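Local coordinates for protein GMP reductase (Trypanosoma brucei brucei, PDB 6JIG) that probably catalyses the NADPH-dependent reductive deamination of GMP to IMP, and carries a pair of CBS domains that bind guanine nucleotides, at residues Leu13-Val18 with Pro329-Val334; Gly289-Ala294 with Leu335-Val340. The protein carries 1 engineered substitution. All blocks are in the same frame, centred on the assembly; numbering follows the deposited sequence.

In the fold
From the N terminus, the chain passes strand 11-12 and enters the loop 13-18, which contact 1 sets against the start of helix 330-344, closing a loop of 310 residues. The chain then lays down barrel strands 49-51 and 72-75, detours through the CBS pair and resumes the barrel at 232-235. At 289-294 it leaves barrel strand 285-291, and contact 2 joins that exit to residues 335-340 of the same helix, across 40 residues. Because 289-294 lies between the two segments of contact 1 and 335-340 beyond them, the contacts cross. Their centres are 12 Å apart, and A333 CB packs on A292 O at 3.9 Å. Helix 330-344 thus ties the N-terminal loop to the barrel wall.

Contact 1: residues Leu13-Val18 with Pro329-Val334; sequences LTYDDV and PQLSAV
T14 and L331 mark where loop 13-18 passes the first turn of helix 330-344, their CA atoms 4.5 Å apart. L13 N gives S332 OG a nearly straight bond (2.7 Å, 170°), while L13 O accepts from S332 N at 3.0 Å; S332 OG also hydrogen-bonds S6 OG of a third subunit. P329 is the N-cap, and its ring has no side-chain acceptor to offer the first-turn N-H groups; the L13 carbonyl takes that of S332. L331 makes the largest apolar contribution: CG lies anti to the backbone N (chi1 -173°), directing the branches into the loop, where CD2 meets V18 CG2 tip to tip at 3.7 Å and CD1 lies obliquely against Y15 CD1 at 4.0 Å. Y15 and Q330 run alongside, ring and amide planes 88° apart, with Y15 OH 3.3 Å from Q330 CG. A water in the ring plane bridges Y15 OH and Q330 NE2, accepting from the amide, which also binds I310 O. Within the loop, the anti lone pair of D17 OD2 receives T14 N at 2.8 Å, bracing the short 3-10 turn. The N-terminal loop thus packs on a helix that follows barrel strand 307-310, bringing the Y15 side chain about 5 Å from G353 of the GMP site. Strand 472-475 covers L13, V18 and L331, helix 357-365 packs on Y15, and barrel strand 348-351 touches Y15 and V334 through A350.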
loop_
_atom_site.group_PDB
_atom_site.type_symbol
_atom_site.label_atom_id
_atom_site.label_comp_id
_atom_site.label_asym_id
_atom_site.label_seq_id
_atom_site.Cartn_x
_atom_site.Cartn_y
_atom_site.Cartn_z
ATOM N N LEU A 13 8.398 -13.989 -30.398
ATOM C CA LEU A 13 7.885 -14.588 -29.174
ATOM C C LEU A 13 8.990 -14.697 -28.141
ATOM O O LEU A 13 10.157 -14.929 -28.485
ATOM C CB LEU A 13 7.320 -15.984 -29.442
ATOM C CG LEU A 13 6.266 -16.042 -30.541
ATOM C CD1 LEU A 13 5.888 -17.495 -30.775
ATOM C CD2 LEU A 13 5.062 -15.217 -30.158
ATOM N N THR A 14 8.618 -14.559 -26.874
ATOM C CA THR A 14 9.540 -14.871 -25.791
ATOM C C THR A 14 9.047 -16.103 -25.035
ATOM O O THR A 14 8.029 -16.711 -25.393
ATOM C CB THR A 14 9.726 -13.671 -24.857
ATOM O OG1 THR A 14 10.853 -13.932 -24.013
ATOM C CG2 THR A 14 8.479 -13.462 -23.997
ATOM N N TYR A 15 9.781 -16.477 -23.977
ATOM C CA TYR A 15 9.457 -17.714 -23.261
ATOM C C TYR A 15 8.039 -17.677 -22.712
ATOM O O TYR A 15 7.300 -18.663 -22.822
ATOM C CB TYR A 15 10.441 -17.961 -22.123
ATOM C CG TYR A 15 11.864 -18.114 -22.611
ATOM C CD1 TYR A 15 12.182 -19.072 -23.565
ATOM C CD2 TYR A 15 12.877 -17.289 -22.140
ATOM C CE1 TYR A 15 13.488 -19.219 -24.021
ATOM C CE2 TYR A 15 14.203 -17.434 -22.598
ATOM C CZ TYR A 15 14.483 -18.400 -23.537
ATOM O OH TYR A 15 15.763 -18.575 -24.004
ATOM N N ASP A 16 7.638 -16.545 -22.120
ATOM C CA ASP A 16 6.293 -16.434 -21.558
ATOM C C ASP A 16 5.187 -16.466 -22.607
ATOM O O ASP A 16 4.005 -16.484 -22.227
ATOM C CB ASP A 16 6.157 -15.154 -20.735
ATOM C CG ASP A 16 6.701 -15.303 -19.338
ATOM O OD1 ASP A 16 7.029 -16.444 -18.940
ATOM O OD2 ASP A 16 6.809 -14.278 -18.636
ATOM N N ASP A 17 5.516 -16.466 -23.900
ATOM C CA ASP A 17 4.488 -16.562 -24.929
ATOM C C ASP A 17 4.088 -17.997 -25.264
ATOM O O ASP A 17 3.104 -18.191 -25.981
ATOM C CB ASP A 17 4.942 -15.884 -26.229
ATOM C CG ASP A 17 4.932 -14.350 -26.140
ATOM O OD1 ASP A 17 3.887 -13.775 -25.759
ATOM O OD2 ASP A 17 5.971 -13.720 -26.452
ATOM N N VAL A 18 4.831 -19.011 -24.817
ATOM C CA VAL A 18 4.574 -20.368 -25.288
ATOM C C VAL A 18 4.591 -21.364 -24.133
ATOM O O VAL A 18 5.110 -21.099 -23.045
ATOM C CB VAL A 18 5.586 -20.806 -26.385
ATOM C CG1 VAL A 18 5.489 -19.878 -27.603
ATOM C CG2 VAL A 18 7.014 -20.803 -25.844
ATOM N N PRO A 329 12.663 -10.759 -29.322
ATOM C CA PRO A 329 12.121 -11.637 -28.280
ATOM C C PRO A 329 12.844 -12.975 -28.301
ATOM O O PRO A 329 13.096 -13.543 -29.363
ATOM C CB PRO A 329 10.640 -11.768 -28.670
ATOM C CG PRO A 329 10.356 -10.380 -29.326
ATOM C CD PRO A 329 11.607 -10.159 -30.156
ATOM N N GLN A 330 13.189 -13.470 -27.113
ATOM C CA GLN A 330 14.295 -14.429 -27.032
ATOM C C GLN A 330 13.942 -15.795 -27.615
ATOM O O GLN A 330 14.820 -16.470 -28.168
ATOM C CB GLN A 330 14.760 -14.568 -25.582
ATOM C CG GLN A 330 15.919 -15.574 -25.378
ATOM C CD GLN A 330 17.270 -15.083 -25.913
ATOM O OE1 GLN A 330 17.343 -14.233 -26.801
ATOM N NE2 GLN A 330 18.350 -15.633 -25.360
ATOM N N LEU A 331 12.682 -16.235 -27.517
ATOM C CA LEU A 331 12.359 -17.533 -28.104
ATOM C C LEU A 331 12.531 -17.497 -29.612
ATOM O O LEU A 331 13.111 -18.419 -30.204
ATOM C CB LEU A 331 10.939 -17.983 -27.737
ATOM C CG LEU A 331 10.644 -19.417 -28.191
ATOM C CD1 LEU A 331 11.044 -20.419 -27.105
ATOM C CD2 LEU A 331 9.166 -19.618 -28.580
ATOM N N SER A 332 12.072 -16.422 -30.250
ATOM C CA SER A 332 12.224 -16.316 -31.697
ATOM C C SER A 332 13.698 -16.199 -32.078
ATOM O O SER A 332 14.108 -16.666 -33.143
ATOM C CB SER A 332 11.454 -15.103 -32.230
ATOM O OG SER A 332 10.051 -15.284 -32.101
ATOM N N ALA A 333 14.499 -15.531 -31.242
ATOM C CA ALA A 333 15.922 -15.393 -31.561
ATOM C C ALA A 333 16.613 -16.750 -31.530
ATOM O O ALA A 333 17.412 -17.078 -32.418
ATOM C CB ALA A 333 16.597 -14.435 -30.579
ATOM N N VAL A 334 16.299 -17.555 -30.516
ATOM C CA VAL A 334 16.853 -18.906 -30.413
ATOM C C VAL A 334 16.404 -19.759 -31.597
ATOM O O VAL A 334 17.204 -20.469 -32.216
ATOM C CB VAL A 334 16.453 -19.530 -29.065
ATOM C CG1 VAL A 334 16.862 -21.030 -28.991
ATOM C CG2 VAL A 334 17.079 -18.732 -27.916
HETATM O O HOH W 1 17.928 -17.241 -22.906
#

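Contact 2: residues Gly289-Ala294 with Leu335-Val340; sequences GNIASA and LACTRV
C337 brings its sulfur up to the backbone turn that leads out of strand 285-291, and this is one of two close-fitting spots in the contact. With SG anti to its own carbonyl carbon (chi1 -70°), the thiol projects from helix 330-344 to lie 3.4 Å from S293 N and 3.6 Å from A292 C. The other is a pair of methyls: A294 CB meets V340 CG2 at 3.5 Å, tighter than usual for two carbons. By comparison the approach of I291 is looser, its CD1 reaching C337 SG at 4.0 Å, so that the sulfur meets both peptide atoms and an apolar tip. The arrangement belongs to the (beta/alpha)8 barrel: 285-291 is its fifth strand, counting from 49-51, and the turn after it starts helix 294-302 with S293 as N-cap, whose OG takes A296 N. Helix 330-344 comes later in the chain, after the sixth strand, 307-310, so the exit of one strand and the start of the helix behind it pack against a helix that follows the next strand. Just upstream, N290 touches the bound GMP, which puts the contact beside a strand end that lines the nucleotide pocket. Toward solvent the packing runs out at A294 and V340, both partly exposed, where the A294 methyl also lies 3.9 Å from A336 O. A336 also packs on F3 of a third subunit.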
loop_
_atom_site.group_PDB
_atom_site.type_symbol
_atom_site.label_atom_id
_atom_site.label_comp_id
_atom_site.label_asym_id
_atom_site.label_seq_id
_atom_site.Cartn_x
_atom_site.Cartn_y
_atom_site.Cartn_z
ATOM N N GLY A 289 29.329 -13.786 -29.427
ATOM C CA GLY A 289 27.988 -13.227 -29.327
ATOM C C GLY A 289 28.128 -11.764 -28.958
ATOM O O GLY A 289 29.245 -11.247 -28.835
ATOM N N ASN A 290 26.988 -11.092 -28.753
ATOM C CA ASN A 290 25.657 -11.702 -28.738
ATOM C C ASN A 290 24.868 -11.361 -29.996
ATOM O O ASN A 290 24.965 -10.248 -30.524
ATOM C CB ASN A 290 24.876 -11.234 -27.505
ATOM C CG ASN A 290 25.100 -12.129 -26.307
ATOM O OD1 ASN A 290 26.158 -12.743 -26.175
ATOM N ND2 ASN A 290 24.091 -12.237 -25.444
ATOM N N ILE A 291 24.066 -12.318 -30.463
ATOM C CA ILE A 291 23.405 -12.207 -31.751
ATOM C C ILE A 291 21.953 -12.614 -31.571
ATOM O O ILE A 291 21.570 -13.220 -30.572
ATOM C CB ILE A 291 24.062 -13.079 -32.838
ATOM C CG1 ILE A 291 23.980 -14.545 -32.443
ATOM C CG2 ILE A 291 25.516 -12.639 -33.101
ATOM C CD1 ILE A 291 24.208 -15.498 -33.617
ATOM N N ALA A 292 21.152 -12.294 -32.576
ATOM C CA ALA A 292 19.735 -12.644 -32.455
ATOM C C ALA A 292 19.066 -12.853 -33.806
ATOM O O ALA A 292 17.835 -12.778 -33.861
ATOM C CB ALA A 292 18.985 -11.564 -31.660
ATOM N N SER A 293 19.808 -13.109 -34.882
ATOM C CA SER A 293 19.225 -13.293 -36.206
ATOM C C SER A 293 19.949 -14.409 -36.943
ATOM O O SER A 293 21.112 -14.716 -36.661
ATOM C CB SER A 293 19.289 -12.010 -37.051
ATOM O OG SER A 293 20.625 -11.742 -37.461
ATOM N N ALA A 294 19.244 -15.000 -37.914
ATOM C CA ALA A 294 19.853 -16.030 -38.745
ATOM C C ALA A 294 21.054 -15.486 -39.505
ATOM O O ALA A 294 22.086 -16.162 -39.627
ATOM C CB ALA A 294 18.811 -16.602 -39.705
ATOM N N LEU A 335 15.109 -19.718 -31.921
ATOM C CA LEU A 335 14.613 -20.498 -33.051
ATOM C C LEU A 335 15.345 -20.140 -34.333
ATOM O O LEU A 335 15.767 -21.026 -35.085
ATOM C CB LEU A 335 13.114 -20.273 -33.233
ATOM C CG LEU A 335 12.146 -20.944 -32.254
ATOM C CD1 LEU A 335 10.750 -20.368 -32.463
ATOM C CD2 LEU A 335 12.112 -22.458 -32.431
ATOM N N ALA A 336 15.498 -18.843 -34.604
ATOM C CA ALA A 336 16.083 -18.442 -35.875
ATOM C C ALA A 336 17.569 -18.758 -35.905
ATOM O O ALA A 336 18.094 -19.214 -36.926
ATOM C CB ALA A 336 15.851 -16.946 -36.126
ATOM N N CYS A 337 18.263 -18.521 -34.796
ATOM C CA CYS A 337 19.705 -18.719 -34.817
ATOM C C CYS A 337 20.062 -20.198 -34.853
ATOM O O CYS A 337 21.018 -20.591 -35.537
ATOM C CB CYS A 337 20.353 -18.045 -33.608
ATOM S SG CYS A 337 20.321 -16.234 -33.671
ATOM N N THR A 338 19.304 -21.034 -34.137
ATOM C CA THR A 338 19.679 -22.442 -34.080
ATOM C C THR A 338 19.331 -23.166 -35.367
ATOM O O THR A 338 19.968 -24.173 -35.683
ATOM C CB THR A 338 19.041 -23.165 -32.884
ATOM O OG1 THR A 338 17.605 -23.141 -32.974
ATOM C CG2 THR A 338 19.516 -22.546 -31.565
ATOM N N ARG A 339 18.327 -22.686 -36.114
ATOM C CA ARG A 339 18.055 -23.270 -37.427
ATOM C C ARG A 339 19.287 -23.191 -38.322
ATOM O O ARG A 339 19.641 -24.165 -38.997
ATOM C CB ARG A 339 16.870 -22.566 -38.101
ATOM C CG ARG A 339 16.272 -23.373 -39.252
ATOM C CD ARG A 339 15.308 -22.542 -40.102
ATOM N N VAL A 340 19.950 -22.034 -38.342
ATOM C CA VAL A 340 21.165 -21.878 -39.134
ATOM C C VAL A 340 22.297 -22.698 -38.530
ATOM O O VAL A 340 23.011 -23.428 -39.232
ATOM C CB VAL A 340 21.549 -20.389 -39.232
ATOM C CG1 VAL A 340 22.939 -20.233 -39.827
ATOM C CG2 VAL A 340 20.506 -19.619 -40.049
#